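Local coordinates for DUF327 domain-containing protein (Thermotoga maritima MSB8, PDB 2P61) that is of unknown function but folds into a bundle of long helices and belongs to the DUF327 family, at residues 140-143 against 144-148; 125-129 against 130-134. One frame throughout, in Å; residues are numbered along the deposited sequence.

Interaction 1: residues 140-143 against 144-148; sequences ARIE and EINGL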
ATOM      1  N   ALA A 140     -10.068 -10.816   5.608  1.00 60.92           N
ATOM      2  CA  ALA A 140      -9.598 -11.408   4.322  1.00 60.77           C
ATOM      3  C   ALA A 140      -9.467 -10.412   3.174  1.00 62.07           C
ATOM      4  O   ALA A 140      -8.618 -10.590   2.327  1.00 63.17           O
ATOM      5  CB  ALA A 140     -10.462 -12.523   3.867  1.00 57.92           C
ATOM      6  N   ARG A 141     -10.365  -9.432   3.094  1.00 62.80           N
ATOM      7  CA  ARG A 141     -10.209  -8.268   2.199  1.00 62.29           C
ATOM      8  C   ARG A 141      -8.892  -7.582   2.462  1.00 63.36           C
ATOM      9  O   ARG A 141      -8.259  -7.135   1.524  1.00 63.68           O
ATOM     10  CB  ARG A 141     -11.311  -7.260   2.465  1.00 61.35           C
ATOM     11  CG  ARG A 141     -12.580  -7.745   1.894  1.00 59.73           C
ATOM     12  CD  ARG A 141     -13.612  -6.681   1.890  1.00 64.88           C
ATOM     13  NE  ARG A 141     -14.843  -7.256   1.375  1.00 64.34           N
ATOM     14  CZ  ARG A 141     -15.141  -7.279   0.097  1.00 61.91           C
ATOM     15  NH1 ARG A 141     -14.344  -6.683  -0.795  1.00 59.06           N
ATOM     16  NH2 ARG A 141     -16.253  -7.864  -0.268  1.00 64.40           N
ATOM     17  N   ILE A 142      -8.448  -7.541   3.719  1.00 62.76           N
ATOM     18  CA  ILE A 142      -7.160  -6.941   3.973  1.00 63.04           C
ATOM     19  C   ILE A 142      -5.893  -7.839   3.711  1.00 64.42           C
ATOM     20  O   ILE A 142      -4.867  -7.343   3.253  1.00 66.17           O
ATOM     21  CB  ILE A 142      -7.194  -6.295   5.348  1.00 62.68           C
ATOM     22  CG1 ILE A 142      -8.112  -5.051   5.288  1.00 61.03           C
ATOM     23  CG2 ILE A 142      -5.827  -5.935   5.834  1.00 60.24           C
ATOM     24  CD1 ILE A 142      -8.526  -4.677   6.687  1.00 62.28           C
ATOM     25  N   GLU A 143      -5.939  -9.150   3.952  1.00 64.04           N
ATOM     26  CA  GLU A 143      -4.829  -9.954   3.577  1.00 62.72           C
ATOM     27  C   GLU A 143      -4.635  -9.810   2.078  1.00 63.13           C
ATOM     28  O   GLU A 143      -3.505  -9.658   1.567  1.00 64.41           O
ATOM     29  CB  GLU A 143      -5.067 -11.403   4.012  1.00 63.56           C
ATOM     30  CG  GLU A 143      -4.718 -11.511   5.493  1.00 65.08           C
ATOM     31  CD  GLU A 143      -5.368 -12.631   6.236  1.00 67.99           C
ATOM     32  OE1 GLU A 143      -6.270 -13.297   5.601  1.00 63.87           O
ATOM     33  OE2 GLU A 143      -4.925 -12.816   7.449  1.00 65.74           O
ATOM     34  N   GLU A 144      -5.736  -9.803   1.358  1.00 61.52           N
ATOM     35  CA  GLU A 144      -5.669  -9.726  -0.064  1.00 63.13           C
ATOM     36  C   GLU A 144      -5.090  -8.396  -0.546  1.00 63.28           C
ATOM     37  O   GLU A 144      -4.214  -8.434  -1.388  1.00 65.87           O
ATOM     38  CB  GLU A 144      -7.029 -10.086  -0.692  1.00 62.33           C
ATOM     39  CG  GLU A 144      -7.360  -9.401  -2.014  1.00 66.45           C
ATOM     40  CD  GLU A 144      -8.655  -9.981  -2.709  1.00 68.44           C
ATOM     41  OE1 GLU A 144      -9.837  -9.650  -2.284  1.00 68.41           O
ATOM     42  OE2 GLU A 144      -8.444 -10.728  -3.717  1.00 72.50           O
ATOM     43  N   ILE A 145      -5.520  -7.232  -0.032  1.00 61.81           N
ATOM     44  CA  ILE A 145      -4.922  -5.960  -0.438  1.00 59.83           C
ATOM     45  C   ILE A 145      -3.426  -5.829  -0.004  1.00 61.01           C
ATOM     46  O   ILE A 145      -2.521  -5.430  -0.842  1.00 61.29           O
ATOM     47  CB  ILE A 145      -5.762  -4.728   0.038  1.00 60.37           C
ATOM     48  CG1 ILE A 145      -7.098  -4.594  -0.687  1.00 52.89           C
ATOM     49  CG2 ILE A 145      -4.976  -3.394  -0.063  1.00 61.43           C
ATOM     50  CD1 ILE A 145      -8.067  -3.974   0.287  1.00 51.83           C
ATOM     51  N   ASN A 146      -3.123  -6.185   1.261  1.00 60.51           N
ATOM     52  CA  ASN A 146      -1.704  -6.386   1.622  1.00 59.48           C
ATOM     53  C   ASN A 146      -0.974  -7.302   0.615  1.00 60.27           C
ATOM     54  O   ASN A 146       0.163  -7.064   0.257  1.00 61.57           O
ATOM     55  CB  ASN A 146      -1.626  -6.959   2.976  1.00 58.33           C
ATOM     56  CG  ASN A 146      -2.237  -6.036   4.017  1.00 59.06           C
ATOM     57  OD1 ASN A 146      -2.877  -4.989   3.658  1.00 58.78           O
ATOM     58  ND2 ASN A 146      -2.104  -6.413   5.316  1.00 57.44           N
ATOM     59  N   GLY A 147      -1.637  -8.367   0.148  1.00 61.22           N
ATOM     60  CA  GLY A 147      -0.926  -9.370  -0.617  1.00 59.93           C
ATOM     61  C   GLY A 147      -0.395  -8.583  -1.751  1.00 59.34           C
ATOM     62  O   GLY A 147       0.758  -8.672  -2.044  1.00 60.72           O
ATOM     63  N   LEU A 148      -1.241  -7.732  -2.311  1.00 58.97           N
ATOM     64  CA  LEU A 148      -0.933  -6.989  -3.541  1.00 60.80           C
ATOM     65  C   LEU A 148       0.069  -5.862  -3.335  1.00 61.83           C
ATOM     66  O   LEU A 148       0.790  -5.472  -4.256  1.00 62.32           O
ATOM     67  CB  LEU A 148      -2.194  -6.366  -4.159  1.00 60.55           C
ATOM     68  CG  LEU A 148      -3.347  -7.302  -4.571  1.00 56.71           C
ATOM     69  CD1 LEU A 148      -4.542  -6.410  -4.934  1.00 53.79           C
ATOM     70  CD2 LEU A 148      -2.912  -8.117  -5.699  1.00 45.92           C
TER
HETATM   71  O   HOH W   1      -9.689  -6.931  -0.977  1.00 58.64           O

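Interaction 2: residues 125-129 against 130-134; sequences TEKIM and KNEWQ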
ATOM      1  N   THR A 125     -14.687  -0.033   1.175  1.00 66.33           N
ATOM      2  CA  THR A 125     -15.489   1.156   1.493  1.00 65.83           C
ATOM      3  C   THR A 125     -16.979   0.942   1.269  1.00 66.57           C
ATOM      4  O   THR A 125     -17.815   1.237   2.126  1.00 66.81           O
ATOM      5  CB  THR A 125     -15.052   2.349   0.598  1.00 65.14           C
ATOM      6  OG1 THR A 125     -13.626   2.518   0.678  1.00 67.76           O
ATOM      7  CG2 THR A 125     -15.692   3.631   1.042  1.00 58.96           C
ATOM      8  N   GLU A 126     -17.338   0.467   0.097  1.00 67.21           N
ATOM      9  CA  GLU A 126     -18.759   0.406  -0.230  1.00 69.69           C
ATOM     10  C   GLU A 126     -19.493  -0.451   0.813  1.00 69.50           C
ATOM     11  O   GLU A 126     -20.678  -0.316   1.019  1.00 69.96           O
ATOM     12  CB  GLU A 126     -18.944  -0.172  -1.621  1.00 68.22           C
ATOM     13  CG  GLU A 126     -20.261  -0.003  -2.234  1.00 70.61           C
ATOM     14  CD  GLU A 126     -20.340  -0.654  -3.641  1.00 73.66           C
ATOM     15  OE1 GLU A 126     -20.600  -1.892  -3.741  1.00 79.52           O
ATOM     16  OE2 GLU A 126     -20.149   0.081  -4.648  1.00 78.55           O
ATOM     17  N   LYS A 127     -18.768  -1.308   1.504  1.00 70.25           N
ATOM     18  CA  LYS A 127     -19.385  -2.409   2.234  1.00 70.09           C
ATOM     19  C   LYS A 127     -19.403  -2.047   3.717  1.00 69.23           C
ATOM     20  O   LYS A 127     -20.345  -2.343   4.434  1.00 70.67           O
ATOM     21  CB  LYS A 127     -18.590  -3.678   1.928  1.00 70.44           C
ATOM     22  CG  LYS A 127     -19.436  -4.839   1.669  1.00 72.79           C
ATOM     23  CD  LYS A 127     -18.877  -5.778   0.629  1.00 78.77           C
ATOM     24  CE  LYS A 127     -19.992  -6.866   0.259  1.00 84.01           C
ATOM     25  NZ  LYS A 127     -20.884  -7.290   1.471  1.00 81.30           N
ATOM     26  N   ILE A 128     -18.372  -1.377   4.182  1.00 68.11           N
ATOM     27  CA  ILE A 128     -18.475  -0.630   5.412  1.00 68.59           C
ATOM     28  C   ILE A 128     -19.670   0.419   5.415  1.00 70.14           C
ATOM     29  O   ILE A 128     -20.323   0.655   6.424  1.00 70.87           O
ATOM     30  CB  ILE A 128     -17.140   0.136   5.626  1.00 67.65           C
ATOM     31  CG1 ILE A 128     -16.012  -0.823   5.989  1.00 63.48           C
ATOM     32  CG2 ILE A 128     -17.310   1.354   6.583  1.00 65.16           C
ATOM     33  CD1 ILE A 128     -14.849  -0.105   6.552  1.00 58.57           C
ATOM     34  N   MET A 129     -19.910   1.084   4.302  1.00 70.95           N
ATOM     35  CA  MET A 129     -20.853   2.152   4.299  1.00 72.00           C
ATOM     36  C   MET A 129     -22.255   1.593   4.311  1.00 71.54           C
ATOM     37  O   MET A 129     -23.065   2.057   5.061  1.00 72.89           O
ATOM     38  CB  MET A 129     -20.563   3.138   3.153  1.00 71.91           C
ATOM     39  CG  MET A 129     -19.664   4.404   3.577  1.00 70.91           C
ATOM     40  SD  MET A 129     -19.530   5.188   1.979  1.00 78.30           S
ATOM     41  CE  MET A 129     -18.064   6.271   2.196  1.00 76.66           C
ATOM     42  N   LYS A 130     -22.521   0.548   3.533  1.00 71.53           N
ATOM     43  CA  LYS A 130     -23.766  -0.236   3.608  1.00 70.29           C
ATOM     44  C   LYS A 130     -23.964  -1.013   4.907  1.00 70.38           C
ATOM     45  O   LYS A 130     -24.931  -1.784   5.036  1.00 69.85           O
ATOM     46  CB  LYS A 130     -23.765  -1.274   2.491  1.00 69.48           C
ATOM     47  CG  LYS A 130     -23.381  -0.727   1.208  1.00 68.81           C
ATOM     48  CD  LYS A 130     -24.475  -0.784   0.228  1.00 68.55           C
ATOM     49  CE  LYS A 130     -24.238  -1.950  -0.733  1.00 69.03           C
ATOM     50  NZ  LYS A 130     -24.855  -1.435  -2.027  1.00 70.40           N
ATOM     51  N   ASN A 131     -23.028  -0.873   5.847  1.00 71.39           N
ATOM     52  CA  ASN A 131     -23.059  -1.671   7.113  1.00 71.85           C
ATOM     53  C   ASN A 131     -23.267  -3.163   6.854  1.00 72.45           C
ATOM     54  O   ASN A 131     -24.146  -3.796   7.423  1.00 73.66           O
ATOM     55  CB  ASN A 131     -24.122  -1.125   8.065  1.00 70.82           C
ATOM     56  CG  ASN A 131     -23.720   0.199   8.628  1.00 70.59           C
ATOM     57  OD1 ASN A 131     -22.690   0.320   9.291  1.00 70.64           O
ATOM     58  ND2 ASN A 131     -24.471   1.218   8.306  1.00 68.76           N
ATOM     59  N   GLU A 132     -22.468  -3.741   5.972  1.00 72.25           N
ATOM     60  CA  GLU A 132     -22.723  -5.112   5.649  1.00 71.89           C
ATOM     61  C   GLU A 132     -21.724  -5.931   6.381  1.00 70.89           C
ATOM     62  O   GLU A 132     -21.052  -6.761   5.790  1.00 70.91           O
ATOM     63  CB  GLU A 132     -22.665  -5.348   4.143  1.00 72.22           C
ATOM     64  CG  GLU A 132     -23.887  -4.923   3.456  1.00 73.93           C
ATOM     65  CD  GLU A 132     -23.733  -5.000   1.984  1.00 78.49           C
ATOM     66  OE1 GLU A 132     -22.653  -5.478   1.528  1.00 77.30           O
ATOM     67  OE2 GLU A 132     -24.692  -4.578   1.279  1.00 83.23           O
ATOM     68  N   TRP A 133     -21.687  -5.738   7.697  1.00 70.04           N
ATOM     69  CA  TRP A 133     -20.690  -6.386   8.568  1.00 68.99           C
ATOM     70  C   TRP A 133     -20.670  -7.903   8.621  1.00 68.92           C
ATOM     71  O   TRP A 133     -19.678  -8.456   8.931  1.00 70.92           O
ATOM     72  CB  TRP A 133     -20.744  -5.793   9.968  1.00 67.27           C
ATOM     73  CG  TRP A 133     -20.665  -4.370   9.933  1.00 65.28           C
ATOM     74  CD1 TRP A 133     -21.713  -3.481   9.940  1.00 65.11           C
ATOM     75  CD2 TRP A 133     -19.487  -3.606   9.769  1.00 65.39           C
ATOM     76  NE1 TRP A 133     -21.254  -2.199   9.869  1.00 61.53           N
ATOM     77  CE2 TRP A 133     -19.886  -2.232   9.760  1.00 63.01           C
ATOM     78  CE3 TRP A 133     -18.112  -3.937   9.646  1.00 63.06           C
ATOM     79  CZ2 TRP A 133     -18.968  -1.189   9.631  1.00 61.91           C
ATOM     80  CZ3 TRP A 133     -17.209  -2.913   9.544  1.00 65.16           C
ATOM     81  CH2 TRP A 133     -17.653  -1.523   9.539  1.00 65.05           C
ATOM     82  N   GLN A 134     -21.746  -8.566   8.307  1.00 69.94           N
ATOM     83  CA  GLN A 134     -21.773 -10.020   8.270  1.00 71.36           C
ATOM     84  C   GLN A 134     -21.407 -10.734   6.958  1.00 70.88           C
ATOM     85  O   GLN A 134     -21.274 -11.941   6.976  1.00 72.43           O
ATOM     86  CB  GLN A 134     -23.118 -10.560   8.837  1.00 71.87           C
ATOM     87  CG  GLN A 134     -22.968 -10.930  10.352  1.00 76.76           C
ATOM     88  CD  GLN A 134     -24.141 -10.502  11.255  1.00 84.61           C
ATOM     89  OE1 GLN A 134     -25.102  -9.854  10.807  1.00 89.52           O
ATOM     90  NE2 GLN A 134     -24.077 -10.889  12.534  1.00 86.15           N
TER

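Interaction 1: residues 140-143 against 144-148
The carboxamide of N146 presents one face to I142, one turn earlier in the same helix. Its carbon CG lies 3.0 Å from the backbone O of I142, which sits almost squarely over that face. On the same side, but obliquely, comes the methyl CG2 of I142, equally far from both ends of the amide (3.8 Å to N146 OD1). N146 OD1 also accepts a hydrogen bond from the hydroxyl of Y79 on helix 73-95. The N146 torsion, with CG beside its own backbone N (chi1 -61°), swings the amide back along the helix; I142 CG2 is anti to its own N, and the two side chains run side by side, pointing the same way.

The same carbonyl takes an ordinary helical bond: N146 N donates to I142 O at 2.9 Å. Likewise I145 N donates to R141 O at 3.2 Å, but this second carbonyl does more. The CD1 methyl of I145 rests 3.4 Å from R141 O, and a water donates both to R141 O (2.9 Å) and to E144 OE1 (3.0 Å). The guanidinium of R141 turns elsewhere, its NE bonding to I136 O.

The chemistry thus divides round the helix: water and the carboxylate of E144 occupy a more exposed side, whereas N146 is buried. The I142 carbonyl beside OD1, also an acceptor, can give it no hydrogen bond; the hydroxyl of Y79 does.

Interaction 2: residues 125-129 against 130-134
K127 and E132 join the last turn of helix 105-129 to the residues that follow it, across a Schellman motif. N131 is the first residue to leave helical geometry, with the positive phi (49°) characteristic of this position, just past the helix end. Two backbone bonds reach back into the turn: E132 N to K127 O at 3.0 Å, and a weak one from N131 N to I128 O at 3.2 Å.

The two residues joined by the longer-spanning bond commonly meet through apolar side chains in this motif; here they form a salt bridge, K127 NZ to E132 OE1 at 2.5 Å. The lysine gets there by bending at chi2 and again at chi4 (-35°), which curls the ammonium group over to the glutamate, whereas E132 runs extended beyond CG and crosses it at about a right angle. The lysine methylenes line the same oxygen, CG standing 3.3 Å from E132 OE1. An alanine here would remove both the ammonium group and these methylenes, and would probably leave the E132 carboxylate without its charge partner and freer to turn.

A second contact flanks the cap. I128 and W133 cross obliquely, with I128 CG1 4.0 Å from W133 CH2 at the far end of the indole. I128 also packs on L76 of helix 73-95, and W133 on P71. The rotation of the indole is held in part at its other end: W133 NE1 donates to N131 OD1 at 3.0 Å, nearly straight (160°), meeting a lone pair in the carbonyl plane, with the oxygen close to the ring plane.

In the fold
The two contacts come in series along the chain. Interaction 2 closes helix 105-129 and forms the start of the bend of a helical hairpin; interaction 1 lies just past that bend, on helix 138-153. Their centres are about 17 Å apart, interaction 2 at the surface and interaction 1 nearer the centre of the chain. They meet where R141 NH2 packs 3.5 Å from K127 CD. Further along, I145 lies against K120 and L124, so the helices run antiparallel, while I142 and N146 reach helix 37-69. The Schellman motif thus ends one helix, and the next packs back across the bundle.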